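Side-chain contacts in ALDH21) (Physcomitrella patens subsp. patens, PDB 5MZ5), which oxidises succinic semialdehyde with NADP(+) as an aldehyde dehydrogenase of lower plants and some vascular plants: residues 300-303 and 304-308; 326-330 and 331-335; 352-355 and 356-359. All coordinates share one frame; numbering follows the deposited sequence.

How the interactions relate
Interaction 1 lies on the helix of the beta-alpha-beta unit strand 290-294, helix 301-313, strand 323-329. Interaction 2 starts at the end of its last strand and turns into helix 333-345. Their centres are 13 Å apart and they touch: L301 CD2 lies 3.4 Å from E335 OE2, and L308 CD2 lies 3.9 Å from L326 CD1. Interaction 3 is a loop turn after helix 333-345, about 6 Å from interaction 1 and about 13 Å from interaction 2 between nearest atoms. Y314, which binds succinate in another structure of this protein, is about 7 Å from R307 and about 12 Å from T357, side chain to side chain. Interaction 2 is remote from the annotated sites.

Interaction 1 of 3, residues 300-303 and 304-308; sequences DLDY and TIQRL
R307 CG lies over one face of the Y303 ring. It sits 3.9 Å from the ring centroid, 28° off the normal, a CH-pi contact. R307 CD runs on toward CZ and OH of Y303, 3.4 Å from the OH. The two side chains run alongside and point the same way, with ring and guanidinium planes 35° apart. A chi1 of -171° turns the Y303 ring away from the backbone N and along the helix toward R307. The guanidinium continues to D470, its salt-bridge partner, and R510 of the second subunit packs on both Y303 and R307. With an alanine here in place of Y303, R307 CG and CD would probably lose the ring surface they lie against, and a gap would open beside them. This is the first turn of helix 301-313, in a beta-alpha-beta unit of the aldehyde dehydrogenase fold. D300 is its N-cap: OD1 accepts from Y303 N at 3.0 Å, nearly in line with the C-O bond. D300 O takes two donors, T304 N at 3.0 Å and T304 OG1 at 2.7 Å, the hydroxyl from above the carbonyl plane. On another side of the helix, L301 CD1 meets I305 CG1 at 3.8 Å, their side chains side by side.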
loop_
_atom_site.group_PDB
_atom_site.type_symbol
_atom_site.label_atom_id
_atom_site.label_comp_id
_atom_site.label_asym_id
_atom_site.label_seq_id
_atom_site.Cartn_x
_atom_site.Cartn_y
_atom_site.Cartn_z
ATOM N N ASP A 300 31.556 4.046 -18.256
ATOM C CA ASP A 300 32.590 4.372 -19.239
ATOM C C ASP A 300 32.083 4.154 -20.664
ATOM O O ASP A 300 30.962 3.662 -20.848
ATOM C CB ASP A 300 33.900 3.587 -18.962
ATOM C CG ASP A 300 33.752 2.071 -18.853
ATOM O OD1 ASP A 300 33.072 1.470 -19.715
ATOM O OD2 ASP A 300 34.360 1.478 -17.932
ATOM N N LEU A 301 32.905 4.531 -21.668
ATOM C CA LEU A 301 32.587 4.417 -23.091
ATOM C C LEU A 301 32.310 2.980 -23.525
ATOM O O LEU A 301 31.308 2.742 -24.194
ATOM C CB LEU A 301 33.671 5.067 -23.963
ATOM C CG LEU A 301 33.473 5.019 -25.503
ATOM C CD1 LEU A 301 32.216 5.768 -25.944
ATOM C CD2 LEU A 301 34.697 5.568 -26.223
ATOM N N ASP A 302 33.181 2.035 -23.128
ATOM C CA ASP A 302 33.066 0.612 -23.465
ATOM C C ASP A 302 31.712 0.047 -23.063
ATOM O O ASP A 302 31.043 -0.562 -23.896
ATOM C CB ASP A 302 34.194 -0.195 -22.795
ATOM C CG ASP A 302 35.221 -0.708 -23.761
ATOM O OD1 ASP A 302 36.093 0.086 -24.178
ATOM O OD2 ASP A 302 35.177 -1.916 -24.078
ATOM N N TYR A 303 31.306 0.276 -21.792
ATOM C CA TYR A 303 30.028 -0.184 -21.280
ATOM C C TYR A 303 28.859 0.519 -21.980
ATOM O O TYR A 303 27.876 -0.143 -22.287
ATOM C CB TYR A 303 29.931 -0.035 -19.752
ATOM C CG TYR A 303 28.703 -0.712 -19.192
ATOM C CD1 TYR A 303 28.686 -2.087 -18.961
ATOM C CD2 TYR A 303 27.531 0.002 -18.964
ATOM C CE1 TYR A 303 27.540 -2.727 -18.486
ATOM C CE2 TYR A 303 26.392 -0.622 -18.460
ATOM C CZ TYR A 303 26.397 -1.990 -18.233
ATOM O OH TYR A 303 25.274 -2.636 -17.785
ATOM N N THR A 304 28.976 1.838 -22.244
ATOM C CA THR A 304 27.941 2.619 -22.950
ATOM C C THR A 304 27.689 2.047 -24.349
ATOM O O THR A 304 26.534 1.772 -24.673
ATOM C CB THR A 304 28.266 4.120 -22.954
ATOM O OG1 THR A 304 28.478 4.525 -21.609
ATOM C CG2 THR A 304 27.149 4.969 -23.579
ATOM N N ILE A 305 28.770 1.798 -25.130
ATOM C CA ILE A 305 28.710 1.229 -26.489
ATOM C C ILE A 305 28.041 -0.147 -26.461
ATOM O O ILE A 305 27.132 -0.383 -27.250
ATOM C CB ILE A 305 30.107 1.225 -27.207
ATOM C CG1 ILE A 305 30.657 2.657 -27.447
ATOM C CG2 ILE A 305 30.123 0.393 -28.521
ATOM C CD1 ILE A 305 29.773 3.669 -28.304
ATOM N N GLN A 306 28.459 -1.030 -25.522
ATOM C CA GLN A 306 27.885 -2.375 -25.378
ATOM C C GLN A 306 26.382 -2.329 -25.156
ATOM O O GLN A 306 25.664 -3.128 -25.744
ATOM C CB GLN A 306 28.552 -3.145 -24.226
ATOM C CG GLN A 306 29.957 -3.668 -24.544
ATOM C CD GLN A 306 30.768 -4.064 -23.320
ATOM O OE1 GLN A 306 30.275 -4.156 -22.183
ATOM N NE2 GLN A 306 32.054 -4.325 -23.535
ATOM N N ARG A 307 25.902 -1.383 -24.312
ATOM C CA ARG A 307 24.469 -1.250 -24.017
ATOM C C ARG A 307 23.709 -0.654 -25.183
ATOM O O ARG A 307 22.570 -1.047 -25.429
ATOM C CB ARG A 307 24.235 -0.478 -22.708
ATOM C CG ARG A 307 24.882 -1.162 -21.490
ATOM C CD ARG A 307 24.010 -2.217 -20.861
ATOM N NE ARG A 307 24.054 -3.492 -21.569
ATOM C CZ ARG A 307 23.060 -4.378 -21.579
ATOM N NH1 ARG A 307 21.921 -4.122 -20.939
ATOM N NH2 ARG A 307 23.194 -5.524 -22.236
ATOM N N LEU A 308 24.358 0.260 -25.932
ATOM C CA LEU A 308 23.766 0.861 -27.133
ATOM C C LEU A 308 23.639 -0.186 -28.246
ATOM O O LEU A 308 22.655 -0.174 -28.993
ATOM C CB LEU A 308 24.584 2.054 -27.609
ATOM C CG LEU A 308 24.602 3.289 -26.722
ATOM C CD1 LEU A 308 25.498 4.355 -27.332
ATOM C CD2 LEU A 308 23.193 3.822 -26.459
#

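Interaction 2 of 3, residues 326-330 and 331-335; sequences LYVHE and RLYDE
H329 and R331 cross at about a right angle, with ring and guanidinium planes 55° apart. R331 CG comes within 3.4 Å of H329 ND1, and R331 CB lies at the ring edge, in its plane. R331 NH1 approaches the same nitrogen at 3.5 Å, as the extended arginine chain runs past ND1. Its chi1 of 84° places CG between the backbone N and the carbonyl carbon, which brings the chain alongside the ND1 edge of H329. ND1 in turn lies at the edge of the guanidinium, near its plane. E330 CG lies over one face of the imidazole, toward its rim. The far end of R331 is held elsewhere, by D296 in a salt bridge and by the backbone of D295. V328 is buried and points toward L332 and Y333. Its CB meets Y333 CD1 at 3.9 Å, and CG1 lies 4.0 Å from L332 CB. The hydroxyl of Y333 bonds E402. H329 O accepts from L332 N at 2.9 Å and, weakly, from Y333 N. A water bridges the next carbonyl, E330 O, to D334 N, accepting from the latter at 3.0 Å. These bonds close a tight strand-to-helix connection, in which strand 323-329 of the mixed sheet passes into helix 333-345.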
loop_
_atom_site.group_PDB
_atom_site.type_symbol
_atom_site.label_atom_id
_atom_site.label_comp_id
_atom_site.label_asym_id
_atom_site.label_seq_id
_atom_site.Cartn_x
_atom_site.Cartn_y
_atom_site.Cartn_z
ATOM N N LEU A 326 19.084 7.211 -31.885
ATOM C CA LEU A 326 20.182 7.495 -30.983
ATOM C C LEU A 326 20.596 8.961 -31.109
ATOM O O LEU A 326 21.015 9.387 -32.184
ATOM C CB LEU A 326 21.354 6.532 -31.272
ATOM C CG LEU A 326 22.632 6.639 -30.437
ATOM C CD1 LEU A 326 22.340 6.709 -28.910
ATOM C CD2 LEU A 326 23.588 5.500 -30.781
ATOM N N TYR A 327 20.464 9.714 -30.000
ATOM C CA TYR A 327 20.785 11.142 -29.876
ATOM C C TYR A 327 22.020 11.285 -29.008
ATOM O O TYR A 327 22.008 10.904 -27.836
ATOM C CB TYR A 327 19.577 11.926 -29.298
ATOM C CG TYR A 327 18.362 11.814 -30.196
ATOM C CD1 TYR A 327 18.189 12.674 -31.281
ATOM C CD2 TYR A 327 17.415 10.810 -29.997
ATOM C CE1 TYR A 327 17.104 12.538 -32.148
ATOM C CE2 TYR A 327 16.335 10.657 -30.860
ATOM C CZ TYR A 327 16.182 11.523 -31.935
ATOM O OH TYR A 327 15.120 11.359 -32.785
ATOM N N VAL A 328 23.121 11.742 -29.615
ATOM C CA VAL A 328 24.401 11.883 -28.919
ATOM C C VAL A 328 24.815 13.353 -28.870
ATOM O O VAL A 328 24.754 14.044 -29.880
ATOM C CB VAL A 328 25.493 10.991 -29.573
ATOM C CG1 VAL A 328 26.820 11.109 -28.831
ATOM C CG2 VAL A 328 25.035 9.531 -29.650
ATOM N N HIS A 329 25.211 13.833 -27.686
ATOM C CA HIS A 329 25.650 15.210 -27.536
ATOM C C HIS A 329 26.898 15.470 -28.428
ATOM O O HIS A 329 27.766 14.603 -28.559
ATOM C CB HIS A 329 25.915 15.536 -26.063
ATOM C CG HIS A 329 26.269 16.978 -25.845
ATOM N ND1 HIS A 329 27.570 17.407 -25.884
ATOM C CD2 HIS A 329 25.464 18.046 -25.648
ATOM C CE1 HIS A 329 27.527 18.709 -25.678
ATOM N NE2 HIS A 329 26.281 19.139 -25.530
ATOM N N GLU A 330 26.938 16.658 -29.065
ATOM C CA GLU A 330 27.977 17.104 -29.991
ATOM C C GLU A 330 29.416 16.888 -29.499
ATOM O O GLU A 330 30.271 16.560 -30.326
ATOM C CB GLU A 330 27.753 18.569 -30.402
ATOM C CG GLU A 330 27.853 19.574 -29.266
ATOM C CD GLU A 330 27.585 21.035 -29.578
ATOM O OE1 GLU A 330 27.253 21.769 -28.621
ATOM O OE2 GLU A 330 27.697 21.453 -30.754
ATOM N N ARG A 331 29.694 17.056 -28.171
ATOM C CA ARG A 331 31.056 16.871 -27.634
ATOM C C ARG A 331 31.492 15.389 -27.648
ATOM O O ARG A 331 32.685 15.100 -27.658
ATOM C CB ARG A 331 31.219 17.512 -26.223
ATOM C CG ARG A 331 30.757 16.612 -25.071
ATOM C CD ARG A 331 30.655 17.281 -23.700
ATOM N NE ARG A 331 30.583 16.278 -22.628
ATOM C CZ ARG A 331 29.468 15.681 -22.196
ATOM N NH1 ARG A 331 28.287 16.016 -22.699
ATOM N NH2 ARG A 331 29.525 14.769 -21.240
ATOM N N LEU A 332 30.518 14.461 -27.654
ATOM C CA LEU A 332 30.760 13.016 -27.614
ATOM C C LEU A 332 30.527 12.342 -28.951
ATOM O O LEU A 332 30.952 11.203 -29.132
ATOM C CB LEU A 332 29.817 12.365 -26.564
ATOM C CG LEU A 332 29.804 12.948 -25.144
ATOM C CD1 LEU A 332 28.726 12.276 -24.298
ATOM C CD2 LEU A 332 31.184 12.864 -24.485
ATOM N N TYR A 333 29.830 13.030 -29.865
ATOM C CA TYR A 333 29.355 12.506 -31.138
ATOM C C TYR A 333 30.368 11.688 -31.961
ATOM O O TYR A 333 30.063 10.537 -32.274
ATOM C CB TYR A 333 28.740 13.608 -32.001
ATOM C CG TYR A 333 27.952 13.046 -33.163
ATOM C CD1 TYR A 333 26.662 12.549 -32.979
ATOM C CD2 TYR A 333 28.514 12.956 -34.436
ATOM C CE1 TYR A 333 25.935 12.017 -34.044
ATOM C CE2 TYR A 333 27.798 12.419 -35.507
ATOM C CZ TYR A 333 26.509 11.946 -35.303
ATOM O OH TYR A 333 25.791 11.431 -36.353
ATOM N N ASP A 334 31.524 12.272 -32.348
ATOM C CA ASP A 334 32.514 11.576 -33.184
ATOM C C ASP A 334 33.058 10.314 -32.523
ATOM O O ASP A 334 33.168 9.279 -33.181
ATOM C CB ASP A 334 33.647 12.524 -33.631
ATOM C CG ASP A 334 33.219 13.703 -34.499
ATOM O OD1 ASP A 334 32.165 13.600 -35.181
ATOM O OD2 ASP A 334 33.974 14.692 -34.563
ATOM N N GLU A 335 33.341 10.386 -31.211
ATOM C CA GLU A 335 33.844 9.251 -30.439
ATOM C C GLU A 335 32.806 8.111 -30.364
ATOM O O GLU A 335 33.160 6.951 -30.591
ATOM C CB GLU A 335 34.305 9.706 -29.050
ATOM C CG GLU A 335 35.094 8.648 -28.303
ATOM C CD GLU A 335 35.669 9.050 -26.958
ATOM O OE1 GLU A 335 35.139 9.992 -26.325
ATOM O OE2 GLU A 335 36.646 8.398 -26.525
HETATM O O HOH W 1 32.246 14.997 -31.371
#

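Interaction 3 of 3, residues 352-355 and 356-359; sequences PFEE and DTYL
A chi1 of -67° sets T357 OG1 anti to its own carbonyl carbon and CG2 anti to the backbone N. The hydroxyl then comes up to E354 CB, at 3.3 Å, while the methyl reaches P352 CA at 4.1 Å. E354 also has CG anti to its carbonyl carbon, and its chain bends at chi2 (-70°). That bend carries the carboxylate off, so the contact is made by CB, with CG further off. The two side chains lie at a slant to each other. T357 OG1 finds its hydrogen bond just upstream, with the backbone carbonyl of N351. This ties the end of the turn back to the residue before P352. D356 OD1 lies 3.8 Å from E354 CB.

Residues E354 to T357 form a type I beta turn, in the loop between helix 333-345 and helix 365-380. Its closing bond, T357 N to E354 O, is long at 3.4 Å and weak. A water adds to the closure, lying 3.0 Å from E354 O and 3.1 Å from T357 O. It has more acceptors nearby than protons, so these two bonds need not both be made at once.

Three carboxylates follow one another here. E354 OE1 and D356 OD1 stay 4.9 Å apart, and any repulsion between them is probably eased on the D356 side by K348, which forms a salt bridge with OD2. E355 OE1 has two salt bridges, to R134 and K131, which join the exposed corner of the turn to helix 130-151. P352 packs on T123 of helix 115-126.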
loop_
_atom_site.group_PDB
_atom_site.type_symbol
_atom_site.label_atom_id
_atom_site.label_comp_id
_atom_site.label_asym_id
_atom_site.label_seq_id
_atom_site.Cartn_x
_atom_site.Cartn_y
_atom_site.Cartn_z
ATOM N N PRO A 352 21.049 -18.948 -36.563
ATOM C CA PRO A 352 20.688 -18.662 -35.162
ATOM C C PRO A 352 20.975 -19.821 -34.199
ATOM O O PRO A 352 21.045 -19.595 -32.993
ATOM C CB PRO A 352 19.203 -18.290 -35.252
ATOM C CG PRO A 352 18.717 -19.019 -36.460
ATOM C CD PRO A 352 19.853 -18.913 -37.430
ATOM N N PHE A 353 21.199 -21.043 -34.740
ATOM C CA PHE A 353 21.547 -22.221 -33.941
ATOM C C PHE A 353 23.015 -22.228 -33.491
ATOM O O PHE A 353 23.371 -23.007 -32.600
ATOM C CB PHE A 353 21.168 -23.519 -34.660
ATOM C CG PHE A 353 19.676 -23.710 -34.782
ATOM C CD1 PHE A 353 18.934 -24.232 -33.723
ATOM C CD2 PHE A 353 19.005 -23.360 -35.957
ATOM C CE1 PHE A 353 17.550 -24.417 -33.840
ATOM C CE2 PHE A 353 17.618 -23.542 -36.073
ATOM C CZ PHE A 353 16.906 -24.079 -35.015
ATOM N N GLU A 354 23.856 -21.343 -34.086
ATOM C CA GLU A 354 25.265 -21.198 -33.692
ATOM C C GLU A 354 25.304 -20.428 -32.381
ATOM O O GLU A 354 24.553 -19.471 -32.215
ATOM C CB GLU A 354 26.105 -20.441 -34.747
ATOM C CG GLU A 354 26.195 -21.078 -36.129
ATOM C CD GLU A 354 26.990 -22.360 -36.310
ATOM O OE1 GLU A 354 27.594 -22.855 -35.328
ATOM O OE2 GLU A 354 27.010 -22.868 -37.454
ATOM N N GLU A 355 26.154 -20.874 -31.448
ATOM C CA GLU A 355 26.343 -20.275 -30.144
ATOM C C GLU A 355 26.870 -18.851 -30.209
ATOM O O GLU A 355 26.505 -18.050 -29.354
ATOM C CB GLU A 355 27.274 -21.143 -29.289
ATOM C CG GLU A 355 26.754 -22.554 -29.020
ATOM C CD GLU A 355 25.494 -22.646 -28.177
ATOM O OE1 GLU A 355 25.303 -21.774 -27.303
ATOM O OE2 GLU A 355 24.703 -23.597 -28.378
ATOM N N ASP A 356 27.711 -18.514 -31.212
ATOM C CA ASP A 356 28.288 -17.168 -31.319
ATOM C C ASP A 356 27.504 -16.207 -32.263
ATOM O O ASP A 356 27.940 -15.072 -32.440
ATOM C CB ASP A 356 29.776 -17.245 -31.697
ATOM C CG ASP A 356 30.074 -17.927 -33.020
ATOM O OD1 ASP A 356 29.133 -18.496 -33.628
ATOM O OD2 ASP A 356 31.257 -17.953 -33.418
ATOM N N THR A 357 26.337 -16.640 -32.812
ATOM C CA THR A 357 25.498 -15.773 -33.648
ATOM C C THR A 357 24.833 -14.717 -32.766
ATOM O O THR A 357 24.206 -15.048 -31.745
ATOM C CB THR A 357 24.454 -16.562 -34.458
ATOM O OG1 THR A 357 25.143 -17.361 -35.412
ATOM C CG2 THR A 357 23.486 -15.645 -35.238
ATOM N N TYR A 358 25.005 -13.444 -33.161
ATOM C CA TYR A 358 24.397 -12.317 -32.474
ATOM C C TYR A 358 23.096 -11.951 -33.171
ATOM O O TYR A 358 22.118 -11.651 -32.505
ATOM C CB TYR A 358 25.343 -11.109 -32.470
ATOM C CG TYR A 358 24.865 -10.002 -31.559
ATOM C CD1 TYR A 358 23.981 -9.027 -32.019
ATOM C CD2 TYR A 358 25.236 -9.967 -30.211
ATOM C CE1 TYR A 358 23.482 -8.043 -31.169
ATOM C CE2 TYR A 358 24.760 -8.971 -29.356
ATOM C CZ TYR A 358 23.888 -8.007 -29.843
ATOM O OH TYR A 358 23.404 -7.025 -29.007
ATOM N N LEU A 359 23.095 -11.959 -34.516
ATOM C CA LEU A 359 21.973 -11.548 -35.343
ATOM C C LEU A 359 21.488 -12.676 -36.251
ATOM O O LEU A 359 22.217 -13.127 -37.126
ATOM C CB LEU A 359 22.380 -10.272 -36.145
ATOM C CG LEU A 359 21.407 -9.728 -37.216
ATOM C CD1 LEU A 359 20.089 -9.283 -36.615
ATOM C CD2 LEU A 359 22.004 -8.552 -37.941
HETATM O O HOH W 2 23.404 -17.574 -30.204
#